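Local coordinates for ABC sugar transporter, periplasmic sugar binding protein (PDB 3ROT) that probably binds a sugar in the periplasm and delivers it to an ABC transporter for uptake, at residues D15-S20 / A91-P96; A115-G120 / K153-D158; E146-G151 / Y222-T227. All blocks are in the same frame, centred on the assembly; numbering follows the deposited sequence.

Interaction 1: D15-S20 / A91-P96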
# COMPACT_ATOMS: atom_id res chain seq x y z
N ASP A 15 2.31 0.03 5.42
CA ASP A 15 1.37 -0.92 6.00
C ASP A 15 0.35 -0.14 6.84
O ASP A 15 0.74 0.68 7.67
CB ASP A 15 2.14 -1.90 6.90
CG ASP A 15 1.32 -3.11 7.29
OD1 ASP A 15 0.08 -2.99 7.44
OD2 ASP A 15 1.92 -4.20 7.47
N PRO A 16 -0.96 -0.37 6.63
CA PRO A 16 -2.02 0.31 7.38
C PRO A 16 -1.79 0.16 8.89
O PRO A 16 -2.33 0.92 9.70
CB PRO A 16 -3.28 -0.39 6.92
CG PRO A 16 -2.97 -0.69 5.50
CD PRO A 16 -1.54 -1.20 5.56
N TYR A 17 -1.01 -0.86 9.25
CA TYR A 17 -0.65 -1.16 10.62
C TYR A 17 0.05 0.02 11.28
O TYR A 17 -0.20 0.35 12.44
CB TYR A 17 0.30 -2.36 10.65
CG TYR A 17 0.95 -2.62 11.99
CD1 TYR A 17 0.27 -3.31 12.99
CD2 TYR A 17 2.26 -2.20 12.26
CE1 TYR A 17 0.87 -3.59 14.21
CE2 TYR A 17 2.87 -2.47 13.48
CZ TYR A 17 2.17 -3.17 14.45
OH TYR A 17 2.76 -3.48 15.65
N TRP A 18 0.95 0.64 10.52
CA TRP A 18 1.71 1.78 11.01
C TRP A 18 0.85 3.00 11.28
O TRP A 18 0.99 3.64 12.32
CB TRP A 18 2.81 2.16 10.01
CG TRP A 18 3.83 1.08 9.81
CD1 TRP A 18 4.13 0.45 8.63
CD2 TRP A 18 4.68 0.49 10.81
NE1 TRP A 18 5.11 -0.49 8.84
CE2 TRP A 18 5.46 -0.49 10.16
CE3 TRP A 18 4.84 0.70 12.19
CZ2 TRP A 18 6.42 -1.26 10.85
CZ3 TRP A 18 5.79 -0.07 12.87
CH2 TRP A 18 6.56 -1.04 12.20
N THR A 19 -0.05 3.33 10.36
CA THR A 19 -0.90 4.50 10.57
C THR A 19 -1.71 4.37 11.85
O THR A 19 -2.06 5.36 12.49
CB THR A 19 -1.83 4.74 9.36
OG1 THR A 19 -2.48 3.52 9.00
CG2 THR A 19 -1.05 5.24 8.17
N SER A 20 -2.00 3.13 12.24
CA SER A 20 -2.75 2.88 13.46
C SER A 20 -1.82 3.15 14.65
O SER A 20 -2.21 3.75 15.65
CB SER A 20 -3.25 1.43 13.46
OG SER A 20 -3.98 1.17 14.64
N ALA A 91 11.68 0.63 23.08
CA ALA A 91 11.54 -0.20 21.90
C ALA A 91 10.06 -0.54 21.71
O ALA A 91 9.37 -0.90 22.67
CB ALA A 91 12.36 -1.48 22.04
N VAL A 92 9.58 -0.42 20.48
CA VAL A 92 8.20 -0.75 20.17
C VAL A 92 8.12 -1.65 18.94
O VAL A 92 8.98 -1.59 18.05
CB VAL A 92 7.37 0.53 19.90
CG1 VAL A 92 7.39 1.43 21.12
CG2 VAL A 92 7.93 1.27 18.70
N ASP A 93 7.10 -2.50 18.93
CA ASP A 93 6.83 -3.43 17.83
C ASP A 93 7.82 -4.57 17.70
O ASP A 93 7.44 -5.73 17.72
CB ASP A 93 6.75 -2.66 16.51
CG ASP A 93 6.52 -3.56 15.32
OD1 ASP A 93 5.38 -4.07 15.16
OD2 ASP A 93 7.47 -3.76 14.54
N THR A 94 9.10 -4.25 17.57
CA THR A 94 10.13 -5.27 17.43
C THR A 94 11.31 -4.91 18.32
O THR A 94 11.69 -3.74 18.40
CB THR A 94 10.67 -5.37 15.98
OG1 THR A 94 9.58 -5.50 15.06
CG2 THR A 94 11.60 -6.58 15.84
N ARG A 95 11.87 -5.92 18.97
CA ARG A 95 13.01 -5.69 19.84
C ARG A 95 14.15 -6.66 19.55
O ARG A 95 13.92 -7.75 19.01
CB ARG A 95 12.60 -5.84 21.30
CG ARG A 95 12.15 -7.24 21.67
CD ARG A 95 12.21 -7.41 23.17
NE ARG A 95 11.31 -8.44 23.66
CZ ARG A 95 11.03 -8.62 24.95
NH1 ARG A 95 11.58 -7.83 25.87
NH2 ARG A 95 10.19 -9.57 25.33
N PRO A 96 15.39 -6.28 19.89
CA PRO A 96 16.57 -7.11 19.67
C PRO A 96 16.65 -8.23 20.71
O PRO A 96 15.99 -8.18 21.74
CB PRO A 96 17.71 -6.11 19.82
CG PRO A 96 17.21 -5.23 20.93
CD PRO A 96 15.75 -5.00 20.53
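Tyr-17 and Trp-18 both reach the carboxylate of Asp-93, each taking a different oxygen. Tyr-17 OH gives a weak hydrogen bond to Asp-93 OD1 over 2.7 Å, and the phenol ring is turned 54° from the carboxylate plane. The other oxygen, OD2, has Trp-18 CH2 at 3.7 Å, a van der Waals contact made by the far corner of the indole, whose plane is inclined 63° to the carboxylate. The two aromatic side chains also pack on each other: Tyr-17 CD2 lies 3.8 Å above the Trp-18 ring plane, displaced toward its rim.

The next shell fixes the acid. Thr-94 OG1 donates to Asp-93 OD2 at 2.8 Å, coming from above the carboxylate plane, and the same oxygen is hydrogen-bonded to a glycerol, probably from the crystallisation liquor. With CG anti to the backbone N (chi1 178°), Asp-93 points from the segment that follows Val-92 toward Tyr-17. On the aromatic side, Asp-15 stands at the N-cap of the helix, and His-11 meets the Trp-18 ring edge-to-face.

The geometry fits the wall of a ligand pocket, built where the chain leaves strand 89-92 of the six-stranded parallel sheet beside the first turn of helix 16-32. Helix 247-264 packs nearby, Pro-247 and Met-250 against Tyr-17 and Ser-254 against Val-92.

Interaction 2: A115-G120 / K153-D158; sequences AGKKLG and KTILQD
Lys-117 and Thr-154 supply the polar part of this helix-helix contact. Lys-117 NZ donates a hydrogen bond of 3.0 Å to Thr-154 OG1, reached because the lysine chain runs extended and then bends at its last torsion (chi4 -56°). Thr-154 OG1 itself bonds to Gly-151 O, one turn back in its own helix, so the hydroxyl is gripped by both lysine and backbone.

The van der Waals part belongs to Ile-155, which packs largely on backbone atoms of the neighbouring helix. CG1 lies 3.3 Å from Lys-117 O and CD1 4.1 Å from Lys-117 CB, while the other branch, CG2, rests 3.7 Å from Gly-120 C. Lacking a side chain, Gly-120 lets the backbones come close, its CA only 5.7 Å from that of Ile-155. The segment axes approach to 8.2 Å and their N-to-C directions differ by 40°. Glu-121 and Leu-124 continue the surface under Ile-155.

This is plain packing between helices 112-126 and 143-158 on one side of the five-stranded parallel sheet, where Leu-119 meets strands 220-224 and 241-243 and Leu-156 meets strand 162-167. Chemically, Ile-155 packed on Gly-120 sets the close spacing, and beside it a hydrogen bond from a lysine, probably charged, joins two partly exposed side chains.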
# COMPACT_ATOMS: atom_id res chain seq x y z
N ALA A 115 3.22 -15.32 19.86
CA ALA A 115 2.14 -14.99 18.93
C ALA A 115 2.12 -15.99 17.77
O ALA A 115 1.06 -16.42 17.34
CB ALA A 115 2.31 -13.57 18.40
N GLY A 116 3.30 -16.34 17.27
CA GLY A 116 3.39 -17.30 16.18
C GLY A 116 2.85 -18.65 16.61
O GLY A 116 2.04 -19.26 15.91
N LYS A 117 3.27 -19.11 17.78
CA LYS A 117 2.80 -20.40 18.30
C LYS A 117 1.29 -20.38 18.41
O LYS A 117 0.62 -21.33 18.01
CB LYS A 117 3.38 -20.69 19.68
CG LYS A 117 4.88 -20.86 19.71
CD LYS A 117 5.32 -21.25 21.12
CE LYS A 117 6.83 -21.42 21.20
NZ LYS A 117 7.34 -22.41 20.21
N LYS A 118 0.77 -19.29 18.96
CA LYS A 118 -0.67 -19.14 19.12
C LYS A 118 -1.41 -19.15 17.79
O LYS A 118 -2.50 -19.71 17.68
CB LYS A 118 -0.96 -17.84 19.88
CG LYS A 118 -2.40 -17.39 19.81
CD LYS A 118 -3.33 -18.29 20.60
CE LYS A 118 -4.77 -17.82 20.45
NZ LYS A 118 -4.91 -16.35 20.73
N LEU A 119 -0.84 -18.52 16.77
CA LEU A 119 -1.52 -18.50 15.48
C LEU A 119 -1.52 -19.91 14.94
O LEU A 119 -2.52 -20.37 14.41
CB LEU A 119 -0.84 -17.55 14.50
CG LEU A 119 -1.66 -17.35 13.22
CD1 LEU A 119 -3.10 -16.97 13.61
CD2 LEU A 119 -1.02 -16.28 12.34
N GLY A 120 -0.39 -20.59 15.08
CA GLY A 120 -0.28 -21.97 14.63
C GLY A 120 -1.32 -22.85 15.28
O GLY A 120 -1.98 -23.62 14.60
N LYS A 153 6.06 -22.67 12.91
CA LYS A 153 6.67 -23.93 12.53
C LYS A 153 6.75 -24.97 13.66
O LYS A 153 6.57 -26.16 13.42
CB LYS A 153 8.07 -23.68 11.96
CG LYS A 153 8.05 -22.82 10.71
CD LYS A 153 9.45 -22.48 10.25
CE LYS A 153 9.42 -21.49 9.10
NZ LYS A 153 10.79 -21.05 8.73
N THR A 154 7.01 -24.52 14.88
CA THR A 154 7.08 -25.45 16.00
C THR A 154 5.74 -26.16 16.19
O THR A 154 5.70 -27.37 16.40
CB THR A 154 7.47 -24.74 17.33
OG1 THR A 154 6.51 -23.72 17.64
CG2 THR A 154 8.85 -24.11 17.21
N ILE A 155 4.65 -25.41 16.09
CA ILE A 155 3.33 -26.02 16.25
C ILE A 155 3.08 -26.99 15.09
O ILE A 155 2.62 -28.10 15.30
CB ILE A 155 2.21 -24.96 16.29
CG1 ILE A 155 2.46 -23.98 17.44
CG2 ILE A 155 0.86 -25.65 16.41
CD1 ILE A 155 2.72 -24.64 18.79
N LEU A 156 3.39 -26.55 13.87
CA LEU A 156 3.18 -27.38 12.69
C LEU A 156 4.02 -28.65 12.71
O LEU A 156 3.56 -29.71 12.28
CB LEU A 156 3.48 -26.60 11.42
CG LEU A 156 2.58 -25.40 11.13
CD1 LEU A 156 3.00 -24.80 9.80
CD2 LEU A 156 1.13 -25.83 11.09
N GLN A 157 5.25 -28.53 13.20
CA GLN A 157 6.13 -29.68 13.28
C GLN A 157 5.57 -30.68 14.29
O GLN A 157 5.54 -31.88 14.04
CB GLN A 157 7.53 -29.24 13.73
CG GLN A 157 8.59 -30.31 13.59
CD GLN A 157 9.83 -30.01 14.41
OE1 GLN A 157 10.38 -28.90 14.36
NE2 GLN A 157 10.30 -31.01 15.16
N ASP A 158 5.11 -30.17 15.43
CA ASP A 158 4.54 -30.99 16.49
C ASP A 158 3.41 -31.89 16.02
O ASP A 158 3.26 -33.01 16.50
CB ASP A 158 4.00 -30.12 17.62
CG ASP A 158 4.94 -30.04 18.80
OD1 ASP A 158 6.02 -29.43 18.67
OD2 ASP A 158 4.60 -30.61 19.85

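Interaction 3: E146-G151 / Y222-T227; sequences EKRAYG and YSFDKT. With GOL (glycerol), chain C.
Arg-148 and Phe-224 are brought together by similar first torsions: in each, CG lies anti to the carbonyl carbon (chi1 -79° and -75°), and the arginine then runs extended from CG to NE along the aromatic ring. The outcome is a cation-pi stack in the C-terminal lobe of a type I periplasmic binding protein fold, between helix 143-158 and the end of strand 220-224. The guanidinium lies flat on the phenyl, with planes at 11° and centres 4.4 Å apart. Farther back along the chain, Arg-148 CD sits 3.6 Å from the ring centroid and almost on its normal, adding a CH-pi contact.

Glycerol O3 lies in plane at the guanidinium edge, where Arg-148 NH1 donates to it at 2.7 Å; NH2 adds weak bonds to O3 and O2. Leu-195 O also accepts from NH1, which restrains the group's rotation. The glycerol probably comes from the crystallisation liquor, but its position between the lobes, also bonded to His-11, Asp-93 and His-142, is consistent with the sugar site. Asp-225 approaches near the guanidinium plane yet stays beyond salt-bridge range, its OD2 4.5 Å from Arg-148 NH1. Glycerol O3 bridges the two charges, donating to Asp-225 OD2 at 2.7 Å.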
# COMPACT_ATOMS: atom_id res chain seq x y z
N GLU A 146 10.93 -13.32 12.01
CA GLU A 146 11.61 -14.61 12.10
C GLU A 146 11.05 -15.36 13.32
O GLU A 146 10.81 -16.57 13.26
CB GLU A 146 13.13 -14.45 12.26
CG GLU A 146 13.77 -13.55 11.22
CD GLU A 146 15.29 -13.51 11.31
OE1 GLU A 146 15.84 -13.49 12.43
OE2 GLU A 146 15.93 -13.47 10.23
N LYS A 147 10.82 -14.64 14.41
CA LYS A 147 10.27 -15.25 15.62
C LYS A 147 8.86 -15.77 15.36
O LYS A 147 8.49 -16.84 15.85
CB LYS A 147 10.26 -14.24 16.77
CG LYS A 147 11.64 -13.88 17.30
CD LYS A 147 12.33 -15.10 17.89
CE LYS A 147 13.66 -14.73 18.54
NZ LYS A 147 14.32 -15.93 19.14
N ARG A 148 8.07 -15.01 14.60
CA ARG A 148 6.70 -15.43 14.27
C ARG A 148 6.71 -16.73 13.49
O ARG A 148 6.00 -17.68 13.83
CB ARG A 148 5.99 -14.38 13.42
CG ARG A 148 5.47 -13.22 14.21
CD ARG A 148 4.86 -12.17 13.30
NE ARG A 148 4.82 -10.91 14.03
CZ ARG A 148 4.25 -9.80 13.59
NH1 ARG A 148 3.66 -9.76 12.40
NH2 ARG A 148 4.29 -8.72 14.35
N ALA A 149 7.51 -16.75 12.43
CA ALA A 149 7.63 -17.93 11.58
C ALA A 149 8.07 -19.13 12.41
O ALA A 149 7.49 -20.21 12.29
CB ALA A 149 8.64 -17.67 10.47
N TYR A 150 9.08 -18.93 13.25
CA TYR A 150 9.58 -20.01 14.09
C TYR A 150 8.48 -20.54 14.99
O TYR A 150 8.31 -21.76 15.13
CB TYR A 150 10.75 -19.55 14.96
CG TYR A 150 11.42 -20.70 15.69
CD1 TYR A 150 12.34 -21.52 15.04
CD2 TYR A 150 11.10 -20.99 17.01
CE1 TYR A 150 12.93 -22.60 15.69
CE2 TYR A 150 11.67 -22.07 17.67
CZ TYR A 150 12.59 -22.87 17.01
OH TYR A 150 13.15 -23.94 17.67
N GLY A 151 7.74 -19.64 15.62
CA GLY A 151 6.66 -20.06 16.49
C GLY A 151 5.62 -20.87 15.74
O GLY A 151 5.10 -21.86 16.25
N TYR A 222 -4.42 -17.40 7.41
CA TYR A 222 -4.16 -16.85 8.73
C TYR A 222 -3.19 -15.69 8.61
O TYR A 222 -2.29 -15.71 7.77
CB TYR A 222 -3.61 -17.96 9.63
CG TYR A 222 -4.62 -19.07 9.82
CD1 TYR A 222 -5.55 -19.01 10.85
CD2 TYR A 222 -4.72 -20.11 8.89
CE1 TYR A 222 -6.56 -19.95 10.96
CE2 TYR A 222 -5.73 -21.07 9.00
CZ TYR A 222 -6.65 -20.98 10.04
OH TYR A 222 -7.66 -21.89 10.17
N SER A 223 -3.36 -14.68 9.45
CA SER A 223 -2.47 -13.53 9.34
C SER A 223 -2.26 -12.76 10.65
O SER A 223 -2.72 -13.16 11.72
CB SER A 223 -3.01 -12.58 8.26
OG SER A 223 -2.04 -11.63 7.88
N PHE A 224 -1.54 -11.64 10.52
CA PHE A 224 -1.25 -10.75 11.64
C PHE A 224 -1.73 -9.35 11.27
O PHE A 224 -1.56 -8.92 10.13
CB PHE A 224 0.25 -10.69 11.90
CG PHE A 224 0.81 -11.91 12.58
CD1 PHE A 224 1.13 -11.87 13.93
CD2 PHE A 224 1.00 -13.09 11.88
CE1 PHE A 224 1.65 -12.99 14.58
CE2 PHE A 224 1.51 -14.22 12.52
CZ PHE A 224 1.84 -14.16 13.88
N ASP A 225 -2.32 -8.67 12.24
CA ASP A 225 -2.79 -7.30 12.10
C ASP A 225 -4.11 -7.15 11.38
O ASP A 225 -4.24 -7.46 10.20
CB ASP A 225 -1.73 -6.45 11.39
CG ASP A 225 -0.34 -6.66 11.97
OD1 ASP A 225 -0.22 -6.79 13.20
OD2 ASP A 225 0.63 -6.68 11.18
N LYS A 226 -5.10 -6.63 12.12
CA LYS A 226 -6.43 -6.44 11.58
C LYS A 226 -6.57 -5.10 10.86
O LYS A 226 -7.20 -4.17 11.37
CB LYS A 226 -7.48 -6.54 12.69
CG LYS A 226 -7.60 -7.94 13.30
CD LYS A 226 -8.74 -8.01 14.32
CE LYS A 226 -8.88 -9.43 14.88
NZ LYS A 226 -9.99 -9.55 15.87
N THR A 227 -5.97 -5.00 9.68
CA THR A 227 -6.05 -3.79 8.86
C THR A 227 -7.43 -3.81 8.20
O THR A 227 -8.10 -4.84 8.18
CB THR A 227 -4.98 -3.81 7.75
OG1 THR A 227 -5.21 -4.93 6.89
CG2 THR A 227 -3.58 -3.92 8.34
C1 GOL C . 6.00 -5.06 11.51
O1 GOL C . 7.17 -4.86 12.25
C2 GOL C . 4.79 -5.35 12.41
O2 GOL C . 5.10 -6.30 13.42
C3 GOL C . 3.63 -5.85 11.55
O3 GOL C . 3.16 -7.09 12.00

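From the N terminus, interaction 1 closes first, bringing the start of helix 16-32 to the end of strand 89-92 across 70 intervening residues, all before interaction 2 opens. Interactions 2 and 3, closing over 32 and 70 residues, then cross: 115-120, 146-151, 153-158 and 222-227 alternate, and both contacts use helix 143-158. Interaction 2 joins that helix to helix 112-126; interaction 3 joins it to strand 220-224. Leu-119 CD2, 3.3 Å from Phe-224 CE2, connects them from within the lobe. Interactions 1 and 3 belong to opposite lobes yet touch across the cleft, Tyr-17 CD1 lying 3.5 Å from Asp-225 OD1, whereas interactions 1 and 2 remain about 9 Å apart at their nearest atoms.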